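Local coordinates for protein OBCA, Oxalate Biosynthetic Component A (Burkholderia glumae, PDB 4NNB) that belongs to a family with a TIM-barrel-type domain, here joined to its own N-terminal domain and holding a magnesium ion and an oxaloacetate ion, at residues Y200-I203 / A207-E210. Sequence-based numbering, arbitrary orientation.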
loop_
_atom_site.group_PDB
_atom_site.type_symbol
_atom_site.label_atom_id
_atom_site.label_comp_id
_atom_site.label_asym_id
_atom_site.label_seq_id
_atom_site.Cartn_x
_atom_site.Cartn_y
_atom_site.Cartn_z
ATOM N N TYR A 200 4.227 0.476 10.347
ATOM C CA TYR A 200 2.940 -0.090 10.770
ATOM C C TYR A 200 2.361 -1.149 9.808
ATOM O O TYR A 200 1.243 -1.628 10.012
ATOM C CB TYR A 200 1.912 1.022 10.983
ATOM C CG TYR A 200 2.450 2.197 11.757
ATOM C CD1 TYR A 200 2.802 2.063 13.097
ATOM C CD2 TYR A 200 2.619 3.437 11.146
ATOM C CE1 TYR A 200 3.304 3.151 13.827
ATOM C CE2 TYR A 200 3.122 4.537 11.864
ATOM C CZ TYR A 200 3.465 4.381 13.204
ATOM O OH TYR A 200 3.961 5.448 13.931
ATOM N N LEU A 201 3.107 -1.500 8.767
ATOM C CA LEU A 201 2.650 -2.529 7.830
ATOM C C LEU A 201 2.582 -3.906 8.489
ATOM O O LEU A 201 3.592 -4.410 8.987
ATOM C CB LEU A 201 3.579 -2.617 6.618
ATOM C CG LEU A 201 2.993 -3.480 5.492
ATOM C CD1 LEU A 201 1.953 -2.678 4.716
ATOM C CD2 LEU A 201 4.101 -4.006 4.564
ATOM N N PRO A 202 1.394 -4.533 8.476
ATOM C CA PRO A 202 1.238 -5.863 9.084
ATOM C C PRO A 202 1.589 -6.986 8.119
ATOM O O PRO A 202 0.989 -7.115 7.039
ATOM C CB PRO A 202 -0.250 -5.922 9.434
ATOM C CG PRO A 202 -0.916 -5.033 8.378
ATOM C CD PRO A 202 0.122 -4.002 7.943
ATOM N N ILE A 203 2.559 -7.804 8.513
ATOM C CA ILE A 203 3.013 -8.876 7.638
ATOM C C ILE A 203 2.932 -10.262 8.280
ATOM O O ILE A 203 3.323 -11.257 7.673
ATOM C CB ILE A 203 4.427 -8.601 7.134
ATOM C CG1 ILE A 203 5.425 -8.530 8.297
ATOM C CG2 ILE A 203 4.449 -7.306 6.335
ATOM C CD1 ILE A 203 6.858 -8.299 7.830
ATOM N N ALA A 207 -0.525 -9.601 13.367
ATOM C CA ALA A 207 -0.623 -8.192 12.995
ATOM C C ALA A 207 -1.711 -7.971 11.939
ATOM O O ALA A 207 -2.465 -6.994 12.004
ATOM C CB ALA A 207 0.739 -7.679 12.507
ATOM N N ILE A 208 -1.788 -8.877 10.963
ATOM C CA ILE A 208 -2.817 -8.779 9.932
ATOM C C ILE A 208 -4.208 -8.880 10.551
ATOM O O ILE A 208 -5.114 -8.111 10.205
ATOM C CB ILE A 208 -2.598 -9.850 8.831
ATOM C CG1 ILE A 208 -1.400 -9.454 7.968
ATOM C CG2 ILE A 208 -3.857 -10.047 7.978
ATOM C CD1 ILE A 208 -0.935 -10.554 6.984
ATOM N N THR A 209 -4.375 -9.819 11.478
ATOM C CA THR A 209 -5.645 -9.956 12.188
ATOM C C THR A 209 -6.002 -8.665 12.924
ATOM O O THR A 209 -7.127 -8.174 12.820
ATOM C CB THR A 209 -5.609 -11.126 13.201
ATOM O OG1 THR A 209 -5.432 -12.360 12.498
ATOM C CG2 THR A 209 -6.906 -11.196 13.993
ATOM N N GLU A 210 -5.046 -8.114 13.657
ATOM C CA GLU A 210 -5.321 -6.929 14.473
ATOM C C GLU A 210 -5.697 -5.733 13.601
ATOM O O GLU A 210 -6.651 -5.015 13.905
ATOM C CB GLU A 210 -4.130 -6.600 15.381
ATOM C CG GLU A 210 -4.312 -5.339 16.224
ATOM C CD GLU A 210 -5.449 -5.471 17.228
ATOM O OE1 GLU A 210 -5.773 -6.617 17.612
ATOM O OE2 GLU A 210 -6.015 -4.429 17.636
#
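Ala207 and Ile208 pack against Pro202 and Ile203, so that the loop after strand 197-198 lies on the first turn of helix 205-217, the helix that precedes strand 222-229 of the TIM-type barrel. The barrel assignment rests on topology: eight mutually parallel strands close into a ring, and helix 205-217 runs directly into one of them, strand 222-229. The backbones come nearest at Pro202 and Ala207, whose CA atoms are 4.9 Å apart. Ala207 meets the proline in two ways. Its methyl CB touches Pro202 CB at 3.7 Å, and its carbonyl group presents a face to the same ring carbon, since Pro202 CB stands almost perpendicularly above Ala207 C at 3.6 Å. No hydrogen bond joins the segments, although Ala207 N is hydrogen-bonded to Thr204 OG1, from the short connection between the two segments.

Ile208 supplies the longer reach. With chi1 at -73°, CG1 is anti to the carbonyl carbon and beside the backbone N, which brings the ethyl branch to the loop. CG1 packs on Pro202 CB at 4.0 Å and lies over the face of the Pro202 carbonyl, 3.5 Å from Pro202 O and within about 11° of the normal to the carbonyl plane. That oxygen is buried by the contact and has no hydrogen-bonding partner in the model. At the end of the ethyl branch, Ile208 CD1 lies 4.1 Å from Ile203 C and 3.9 Å from Pro202 O. Beyond the loop, Ile208 also touches Leu225 of strand 222-229, which carries the magnesium ligands His224 and His226, and Ile261 of helix 255-268; its side chain is about 12 Å from the metal, which makes this contact packing outside the first shell. Two residues on, Glu210 OE1 forms a salt bridge with Arg268 NH1.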